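Local coordinates for sorbitol dehydrogenase (Gluconobacter oxydans, PDB 5ITG), which probably oxidises D-sorbitol to L-sorbose, passing hydride to a nicotinamide cofactor bound by its Rossmann-fold domain, at residues N329-T341 and T388-I402. Sequence-based numbering, arbitrary orientation.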
ATOM      1  N   ASN A 329       4.069  -0.295 -25.911  1.00 18.17           N
ATOM      2  CA  ASN A 329       2.753  -0.922 -25.781  1.00 17.68           C
ATOM      3  C   ASN A 329       2.073  -0.445 -24.499  1.00 17.64           C
ATOM      4  O   ASN A 329       0.871  -0.198 -24.486  1.00 17.86           O
ATOM      5  CB  ASN A 329       2.906  -2.449 -25.760  1.00 21.27           C
ATOM      6  CG  ASN A 329       1.630  -3.183 -26.159  1.00 26.17           C
ATOM      7  OD1 ASN A 329       1.615  -4.411 -26.221  1.00 36.84           O
ATOM      8  ND2 ASN A 329       0.573  -2.448 -26.444  1.00 24.45           N
ATOM      9  N   LEU A 330       2.848  -0.332 -23.420  1.00 17.10           N
ATOM     10  CA  LEU A 330       2.319   0.137 -22.137  1.00 16.33           C
ATOM     11  C   LEU A 330       1.803   1.570 -22.282  1.00 16.84           C
ATOM     12  O   LEU A 330       0.707   1.896 -21.815  1.00 14.91           O
ATOM     13  CB  LEU A 330       3.404   0.094 -21.049  1.00 15.15           C
ATOM     14  CG  LEU A 330       3.069   0.756 -19.704  1.00 14.39           C
ATOM     15  CD1 LEU A 330       1.823   0.105 -19.116  1.00 14.73           C
ATOM     16  CD2 LEU A 330       4.255   0.617 -18.733  1.00 12.82           C
ATOM     17  N   LYS A 331       2.597   2.426 -22.926  1.00 15.79           N
ATOM     18  CA  LYS A 331       2.196   3.819 -23.122  1.00 17.38           C
ATOM     19  C   LYS A 331       0.949   3.920 -23.991  1.00 14.62           C
ATOM     20  O   LYS A 331       0.066   4.746 -23.737  1.00 15.16           O
ATOM     21  CB  LYS A 331       3.321   4.625 -23.782  1.00 19.02           C
ATOM     22  CG  LYS A 331       4.540   4.875 -22.913  1.00 20.89           C
ATOM     23  CD  LYS A 331       5.595   5.590 -23.737  1.00 23.22           C
ATOM     24  CE  LYS A 331       6.859   5.841 -22.944  1.00 26.38           C
ATOM     25  NZ  LYS A 331       7.870   6.531 -23.793  1.00 25.66           N
ATOM     26  N   ASN A 332       0.875   3.086 -25.017  1.00 14.32           N
ATOM     27  CA  ASN A 332      -0.278   3.105 -25.916  1.00 13.82           C
ATOM     28  C   ASN A 332      -1.547   2.649 -25.198  1.00 14.47           C
ATOM     29  O   ASN A 332      -2.630   3.183 -25.444  1.00 13.84           O
ATOM     30  CB  ASN A 332      -0.024   2.227 -27.151  1.00 15.06           C
ATOM     31  CG  ASN A 332       1.095   2.772 -28.032  1.00 20.92           C
ATOM     32  OD1 ASN A 332       1.430   3.961 -27.967  1.00 22.47           O
ATOM     33  ND2 ASN A 332       1.663   1.912 -28.873  1.00 20.33           N
ATOM     34  N   TYR A 333      -1.413   1.645 -24.335  1.00 13.05           N
ATOM     35  CA  TYR A 333      -2.551   1.144 -23.551  1.00 12.42           C
ATOM     36  C   TYR A 333      -3.037   2.271 -22.625  1.00 12.57           C
ATOM     37  O   TYR A 333      -4.221   2.592 -22.591  1.00 12.47           O
ATOM     38  CB  TYR A 333      -2.109  -0.067 -22.719  1.00 12.93           C
ATOM     39  CG  TYR A 333      -3.112  -0.565 -21.684  1.00 12.46           C
ATOM     40  CD1 TYR A 333      -4.349  -1.082 -22.067  1.00 14.20           C
ATOM     41  CD2 TYR A 333      -2.800  -0.547 -20.321  1.00 14.65           C
ATOM     42  CE1 TYR A 333      -5.261  -1.578 -21.110  1.00 14.21           C
ATOM     43  CE2 TYR A 333      -3.705  -1.039 -19.359  1.00 14.26           C
ATOM     44  CZ  TYR A 333      -4.930  -1.553 -19.764  1.00 14.18           C
ATOM     45  OH  TYR A 333      -5.819  -2.045 -18.823  1.00 13.54           O
ATOM     46  N   LEU A 334      -2.119   2.868 -21.871  1.00 11.82           N
ATOM     47  CA  LEU A 334      -2.491   3.948 -20.974  1.00 12.96           C
ATOM     48  C   LEU A 334      -3.075   5.155 -21.710  1.00 13.54           C
ATOM     49  O   LEU A 334      -4.104   5.692 -21.300  1.00 14.11           O
ATOM     50  CB  LEU A 334      -1.290   4.375 -20.135  1.00 14.12           C
ATOM     51  CG  LEU A 334      -0.800   3.300 -19.160  1.00 13.40           C
ATOM     52  CD1 LEU A 334       0.448   3.808 -18.460  1.00 17.33           C
ATOM     53  CD2 LEU A 334      -1.889   2.972 -18.132  1.00 15.42           C
ATOM     54  N   ASN A 335      -2.440   5.568 -22.804  1.00 13.23           N
ATOM     55  CA  ASN A 335      -2.922   6.728 -23.572  1.00 13.78           C
ATOM     56  C   ASN A 335      -4.219   6.523 -24.339  1.00 14.59           C
ATOM     57  O   ASN A 335      -5.105   7.380 -24.327  1.00 15.09           O
ATOM     58  CB  ASN A 335      -1.872   7.187 -24.586  1.00 12.60           C
ATOM     59  CG  ASN A 335      -0.679   7.837 -23.935  1.00 15.60           C
ATOM     60  OD1 ASN A 335      -0.807   8.509 -22.914  1.00 14.76           O
ATOM     61  ND2 ASN A 335       0.489   7.662 -24.536  1.00 14.61           N
ATOM     62  N   LYS A 336      -4.328   5.384 -25.005  1.00 14.51           N
ATOM     63  CA  LYS A 336      -5.491   5.108 -25.839  1.00 15.79           C
ATOM     64  C   LYS A 336      -6.670   4.367 -25.220  1.00 15.88           C
ATOM     65  O   LYS A 336      -7.813   4.568 -25.640  1.00 15.05           O
ATOM     66  CB  LYS A 336      -5.036   4.348 -27.085  1.00 16.56           C
ATOM     67  CG  LYS A 336      -3.860   4.996 -27.796  1.00 18.66           C
ATOM     68  CD  LYS A 336      -4.174   6.420 -28.234  1.00 24.10           C
ATOM     69  CE  LYS A 336      -2.919   7.124 -28.748  1.00 24.98           C
ATOM     70  NZ  LYS A 336      -3.157   8.577 -29.031  1.00 26.62           N
ATOM     71  N   ASP A 337      -6.408   3.511 -24.238  1.00 16.15           N
ATOM     72  CA  ASP A 337      -7.480   2.730 -23.624  1.00 18.05           C
ATOM     73  C   ASP A 337      -7.932   3.165 -22.235  1.00 17.88           C
ATOM     74  O   ASP A 337      -9.132   3.228 -21.961  1.00 19.24           O
ATOM     75  CB  ASP A 337      -7.071   1.253 -23.577  1.00 19.86           C
ATOM     76  CG  ASP A 337      -6.634   0.735 -24.934  1.00 22.02           C
ATOM     77  OD1 ASP A 337      -7.427   0.840 -25.890  1.00 26.26           O
ATOM     78  OD2 ASP A 337      -5.499   0.234 -25.051  1.00 22.94           O
ATOM     79  N   VAL A 338      -6.982   3.469 -21.358  1.00 17.35           N
ATOM     80  CA  VAL A 338      -7.323   3.846 -19.991  1.00 14.54           C
ATOM     81  C   VAL A 338      -7.648   5.318 -19.781  1.00 14.20           C
ATOM     82  O   VAL A 338      -8.744   5.650 -19.336  1.00 14.56           O
ATOM     83  CB  VAL A 338      -6.201   3.440 -19.011  1.00 13.61           C
ATOM     84  CG1 VAL A 338      -6.628   3.732 -17.555  1.00 13.48           C
ATOM     85  CG2 VAL A 338      -5.881   1.948 -19.175  1.00 10.70           C
ATOM     86  N   ILE A 339      -6.705   6.200 -20.094  1.00 14.69           N
ATOM     87  CA  ILE A 339      -6.921   7.631 -19.903  1.00 14.77           C
ATOM     88  C   ILE A 339      -8.235   8.169 -20.489  1.00 14.33           C
ATOM     89  O   ILE A 339      -8.927   8.968 -19.841  1.00 14.14           O
ATOM     90  CB  ILE A 339      -5.711   8.456 -20.449  1.00 15.19           C
ATOM     91  CG1 ILE A 339      -4.517   8.297 -19.495  1.00 16.10           C
ATOM     92  CG2 ILE A 339      -6.073   9.939 -20.553  1.00 16.63           C
ATOM     93  CD1 ILE A 339      -3.244   9.005 -19.955  1.00 15.88           C
ATOM     94  N   PRO A 340      -8.609   7.736 -21.702  1.00 14.91           N
ATOM     95  CA  PRO A 340      -9.866   8.245 -22.278  1.00 15.97           C
ATOM     96  C   PRO A 340     -11.123   7.747 -21.561  1.00 17.19           C
ATOM     97  O   PRO A 340     -12.203   8.303 -21.739  1.00 17.55           O
ATOM     98  CB  PRO A 340      -9.804   7.769 -23.734  1.00 15.66           C
ATOM     99  CG  PRO A 340      -8.304   7.640 -23.987  1.00 14.01           C
ATOM    100  CD  PRO A 340      -7.830   7.004 -22.713  1.00 12.74           C
ATOM    101  N   THR A 341     -10.985   6.706 -20.744  1.00 17.08           N
ATOM    102  CA  THR A 341     -12.142   6.165 -20.028  1.00 18.32           C
ATOM    103  C   THR A 341     -11.948   6.195 -18.510  1.00 17.80           C
ATOM    104  O   THR A 341     -12.570   5.426 -17.780  1.00 17.48           O
ATOM    105  CB  THR A 341     -12.443   4.715 -20.481  1.00 17.67           C
ATOM    106  OG1 THR A 341     -11.396   3.839 -20.041  1.00 16.59           O
ATOM    107  CG2 THR A 341     -12.528   4.647 -22.004  1.00 19.14           C
ATOM    108  N   THR A 388     -11.737  -0.989 -17.676  1.00 14.29           N
ATOM    109  CA  THR A 388     -11.206  -0.607 -18.985  1.00 14.19           C
ATOM    110  C   THR A 388     -11.790  -1.459 -20.115  1.00 14.40           C
ATOM    111  O   THR A 388     -12.122  -0.942 -21.188  1.00 14.32           O
ATOM    112  CB  THR A 388      -9.671  -0.670 -18.987  1.00 11.23           C
ATOM    113  OG1 THR A 388      -9.171   0.400 -18.173  1.00 14.46           O
ATOM    114  CG2 THR A 388      -9.110  -0.532 -20.405  1.00 14.49           C
ATOM    115  N   VAL A 389     -11.934  -2.755 -19.873  1.00 14.10           N
ATOM    116  CA  VAL A 389     -12.521  -3.640 -20.874  1.00 14.32           C
ATOM    117  C   VAL A 389     -14.012  -3.331 -21.063  1.00 14.83           C
ATOM    118  O   VAL A 389     -14.485  -3.208 -22.192  1.00 15.84           O
ATOM    119  CB  VAL A 389     -12.355  -5.131 -20.470  1.00 15.52           C
ATOM    120  CG1 VAL A 389     -13.127  -6.035 -21.438  1.00 15.35           C
ATOM    121  CG2 VAL A 389     -10.879  -5.497 -20.481  1.00 17.29           C
ATOM    122  N   ARG A 390     -14.753  -3.197 -19.967  1.00 16.43           N
ATOM    123  CA  ARG A 390     -16.182  -2.899 -20.079  1.00 16.43           C
ATOM    124  C   ARG A 390     -16.419  -1.620 -20.883  1.00 15.43           C
ATOM    125  O   ARG A 390     -17.285  -1.584 -21.749  1.00 14.94           O
ATOM    126  CB  ARG A 390     -16.833  -2.738 -18.697  1.00 15.27           C
ATOM    127  CG  ARG A 390     -16.928  -4.006 -17.857  1.00 14.42           C
ATOM    128  CD  ARG A 390     -17.855  -3.781 -16.652  1.00 13.95           C
ATOM    129  NE  ARG A 390     -19.256  -3.693 -17.059  1.00 15.75           N
ATOM    130  CZ  ARG A 390     -20.054  -4.746 -17.241  1.00 16.22           C
ATOM    131  NH1 ARG A 390     -19.596  -5.973 -17.036  1.00 17.32           N
ATOM    132  NH2 ARG A 390     -21.300  -4.576 -17.656  1.00 14.12           N
ATOM    133  N   ARG A 391     -15.657  -0.571 -20.589  1.00 15.54           N
ATOM    134  CA  ARG A 391     -15.809   0.696 -21.307  1.00 17.32           C
ATOM    135  C   ARG A 391     -15.521   0.577 -22.796  1.00 17.40           C
ATOM    136  O   ARG A 391     -16.258   1.121 -23.618  1.00 17.34           O
ATOM    137  CB  ARG A 391     -14.899   1.773 -20.698  1.00 20.25           C
ATOM    138  CG  ARG A 391     -15.389   2.285 -19.367  1.00 23.72           C
ATOM    139  CD  ARG A 391     -16.708   3.028 -19.522  1.00 28.34           C
ATOM    140  NE  ARG A 391     -16.515   4.435 -19.857  1.00 32.66           N
ATOM    141  CZ  ARG A 391     -15.920   5.311 -19.052  1.00 34.44           C
ATOM    142  NH1 ARG A 391     -15.459   4.918 -17.866  1.00 35.41           N
ATOM    143  NH2 ARG A 391     -15.799   6.579 -19.423  1.00 32.87           N
ATOM    144  N   ALA A 392     -14.453  -0.138 -23.145  1.00 15.83           N
ATOM    145  CA  ALA A 392     -14.082  -0.317 -24.545  1.00 16.73           C
ATOM    146  C   ALA A 392     -15.190  -1.031 -25.298  1.00 16.44           C
ATOM    147  O   ALA A 392     -15.518  -0.661 -26.422  1.00 15.98           O
ATOM    148  CB  ALA A 392     -12.791  -1.110 -24.657  1.00 14.58           C
ATOM    149  N   ILE A 393     -15.763  -2.059 -24.676  1.00 16.59           N
ATOM    150  CA  ILE A 393     -16.855  -2.817 -25.298  1.00 19.06           C
ATOM    151  C   ILE A 393     -18.138  -1.993 -25.352  1.00 18.70           C
ATOM    152  O   ILE A 393     -18.819  -1.960 -26.371  1.00 18.65           O
ATOM    153  CB  ILE A 393     -17.168  -4.116 -24.515  1.00 19.36           C
ATOM    154  CG1 ILE A 393     -15.957  -5.052 -24.531  1.00 17.71           C
ATOM    155  CG2 ILE A 393     -18.402  -4.793 -25.112  1.00 19.44           C
ATOM    156  CD1 ILE A 393     -16.187  -6.367 -23.800  1.00 18.54           C
ATOM    157  N   GLU A 394     -18.463  -1.336 -24.244  1.00 20.04           N
ATOM    158  CA  GLU A 394     -19.672  -0.523 -24.156  1.00 23.04           C
ATOM    159  C   GLU A 394     -19.660   0.655 -25.127  1.00 23.61           C
ATOM    160  O   GLU A 394     -20.657   0.923 -25.800  1.00 22.42           O
ATOM    161  CB  GLU A 394     -19.856  -0.001 -22.729  1.00 24.80           C
ATOM    162  CG  GLU A 394     -20.080  -1.087 -21.680  1.00 29.84           C
ATOM    163  CD  GLU A 394     -19.953  -0.562 -20.257  1.00 31.71           C
ATOM    164  OE1 GLU A 394     -19.393   0.546 -20.076  1.00 32.73           O
ATOM    165  OE2 GLU A 394     -20.396  -1.266 -19.319  1.00 32.82           O
ATOM    166  N   ASP A 395     -18.534   1.357 -25.203  1.00 24.28           N
ATOM    167  CA  ASP A 395     -18.430   2.512 -26.090  1.00 26.13           C
ATOM    168  C   ASP A 395     -17.943   2.168 -27.490  1.00 26.59           C
ATOM    169  O   ASP A 395     -17.685   3.060 -28.298  1.00 25.79           O
ATOM    170  CB  ASP A 395     -17.517   3.573 -25.474  1.00 27.87           C
ATOM    171  CG  ASP A 395     -18.011   4.048 -24.127  1.00 30.66           C
ATOM    172  OD1 ASP A 395     -19.246   4.096 -23.934  1.00 31.12           O
ATOM    173  OD2 ASP A 395     -17.168   4.379 -23.265  1.00 31.58           O
ATOM    174  N   LYS A 396     -17.811   0.878 -27.770  1.00 26.88           N
ATOM    175  CA  LYS A 396     -17.372   0.413 -29.082  1.00 28.31           C
ATOM    176  C   LYS A 396     -16.045   1.028 -29.518  1.00 27.80           C
ATOM    177  O   LYS A 396     -15.929   1.583 -30.614  1.00 28.93           O
ATOM    178  CB  LYS A 396     -18.468   0.709 -30.113  1.00 31.99           C
ATOM    179  CG  LYS A 396     -19.817   0.085 -29.729  1.00 34.15           C
ATOM    180  CD  LYS A 396     -20.977   0.583 -30.585  1.00 38.18           C
ATOM    181  CE  LYS A 396     -22.277  -0.112 -30.183  1.00 40.11           C
ATOM    182  NZ  LYS A 396     -23.478   0.412 -30.900  1.00 42.23           N
ATOM    183  N   ARG A 397     -15.039   0.920 -28.657  1.00 24.49           N
ATOM    184  CA  ARG A 397     -13.718   1.465 -28.951  1.00 23.23           C
ATOM    185  C   ARG A 397     -12.763   0.348 -29.375  1.00 21.72           C
ATOM    186  O   ARG A 397     -13.077  -0.826 -29.211  1.00 21.45           O
ATOM    187  CB  ARG A 397     -13.193   2.202 -27.720  1.00 25.53           C
ATOM    188  CG  ARG A 397     -13.938   3.506 -27.450  1.00 31.09           C
ATOM    189  CD  ARG A 397     -13.908   3.891 -25.987  1.00 35.66           C
ATOM    190  NE  ARG A 397     -12.556   3.908 -25.441  1.00 40.37           N
ATOM    191  CZ  ARG A 397     -11.586   4.711 -25.863  1.00 40.94           C
ATOM    192  NH1 ARG A 397     -11.809   5.573 -26.849  1.00 40.78           N
ATOM    193  NH2 ARG A 397     -10.392   4.660 -25.288  1.00 41.26           N
ATOM    194  N   ASP A 398     -11.608   0.713 -29.923  1.00 22.46           N
ATOM    195  CA  ASP A 398     -10.625  -0.272 -30.376  1.00 24.35           C
ATOM    196  C   ASP A 398     -10.247  -1.254 -29.269  1.00 21.51           C
ATOM    197  O   ASP A 398      -9.907  -0.849 -28.158  1.00 21.23           O
ATOM    198  CB  ASP A 398      -9.366   0.430 -30.899  1.00 28.07           C
ATOM    199  CG  ASP A 398      -8.310  -0.553 -31.379  1.00 31.52           C
ATOM    200  OD1 ASP A 398      -8.665  -1.500 -32.111  1.00 35.00           O
ATOM    201  OD2 ASP A 398      -7.124  -0.379 -31.031  1.00 37.25           O
ATOM    202  N   LEU A 399     -10.288  -2.542 -29.589  1.00 20.86           N
ATOM    203  CA  LEU A 399      -9.993  -3.594 -28.619  1.00 19.74           C
ATOM    204  C   LEU A 399      -8.616  -4.232 -28.788  1.00 19.83           C
ATOM    205  O   LEU A 399      -8.218  -5.086 -27.990  1.00 17.37           O
ATOM    206  CB  LEU A 399     -11.071  -4.679 -28.716  1.00 23.53           C
ATOM    207  CG  LEU A 399     -12.505  -4.204 -28.448  1.00 24.73           C
ATOM    208  CD1 LEU A 399     -13.508  -5.291 -28.790  1.00 25.64           C
ATOM    209  CD2 LEU A 399     -12.623  -3.802 -26.997  1.00 26.13           C
ATOM    210  N   SER A 400      -7.892  -3.807 -29.816  1.00 17.44           N
ATOM    211  CA  SER A 400      -6.571  -4.348 -30.123  1.00 19.80           C
ATOM    212  C   SER A 400      -5.615  -4.533 -28.955  1.00 18.19           C
ATOM    213  O   SER A 400      -5.150  -5.644 -28.715  1.00 19.01           O
ATOM    214  CB  SER A 400      -5.888  -3.483 -31.189  1.00 20.87           C
ATOM    215  OG  SER A 400      -6.617  -3.535 -32.402  1.00 29.76           O
ATOM    216  N   ARG A 401      -5.311  -3.455 -28.232  1.00 19.40           N
ATOM    217  CA  ARG A 401      -4.378  -3.536 -27.106  1.00 19.53           C
ATOM    218  C   ARG A 401      -4.965  -4.274 -25.911  1.00 18.57           C
ATOM    219  O   ARG A 401      -4.246  -4.953 -25.174  1.00 18.03           O
ATOM    220  CB  ARG A 401      -3.930  -2.135 -26.685  1.00 20.54           C
ATOM    221  CG  ARG A 401      -3.092  -1.413 -27.742  1.00 26.53           C
ATOM    222  CD  ARG A 401      -3.054   0.082 -27.466  1.00 26.70           C
ATOM    223  NE  ARG A 401      -4.400   0.650 -27.486  1.00 25.84           N
ATOM    224  CZ  ARG A 401      -5.067   0.975 -28.590  1.00 28.39           C
ATOM    225  NH1 ARG A 401      -4.511   0.803 -29.782  1.00 30.75           N
ATOM    226  NH2 ARG A 401      -6.301   1.451 -28.506  1.00 26.83           N
ATOM    227  N   ILE A 402      -6.271  -4.136 -25.717  1.00 18.02           N
ATOM    228  CA  ILE A 402      -6.948  -4.812 -24.624  1.00 17.25           C
ATOM    229  C   ILE A 402      -6.865  -6.320 -24.873  1.00 16.78           C
ATOM    230  O   ILE A 402      -6.596  -7.106 -23.951  1.00 15.49           O
ATOM    231  CB  ILE A 402      -8.427  -4.340 -24.533  1.00 18.90           C
ATOM    232  CG1 ILE A 402      -8.458  -2.917 -23.957  1.00 19.29           C
ATOM    233  CG2 ILE A 402      -9.252  -5.294 -23.657  1.00 18.04           C
ATOM    234  CD1 ILE A 402      -9.797  -2.228 -24.061  1.00 22.37           C
TER
HETATM  235  O   HOH W   1      -6.963  -0.415 -16.942  1.00 14.54           O
HETATM  236  O   HOH W   2      -7.563  -1.681 -27.123  1.00 20.78           O
HETATM  237  O   HOH W   3     -11.133   1.477 -22.452  1.00 22.20           O
HETATM  238  O   HOH W   4      -9.816   1.356 -26.589  1.00 22.93           O
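Thr388 turns its CG2 to Tyr333, 4.0 Å from OH, while its OG1 shares a water with that hydroxyl and is also hydrogen-bonded to Arg296. A second water donates to Thr388 O and Asp337 O. One turn on, Arg391 bends at chi2 and chi3, which folds its guanidinium back over Thr341, whose CB lies 3.8 Å above the centre of one face. The helix then ends in a Schellman motif with Lys396 at positive phi, and the loop beyond it carries the chain across to helix 400-412, all within the helical C-terminal domain of the mannitol dehydrogenase family. In that loop Arg397 reaches back, its NH2 making a weak hydrogen bond to Lys336 O (2.6 Å, 118°) and its NE touching Thr341 CG2. Asp398 O receives two waters that also donate to Asp337 OD1. Arg401 fits between Asn329, Asn332, Lys336 and Asp337 and grips the Asp337 carboxylate side-on, Arg401 NE to Asp337 OD2 at 2.7 Å and NH2 to OD1 at 2.9 Å, the two planes 15° apart; NH1 pairs with Asp398. A leucine in place of Arg401 would probably cost Asp337 its paired countercharge and Asp398 its salt-bridge partner. Ile402 sets CG1 near the Tyr333 ring edge, 4.5 Å from CE1.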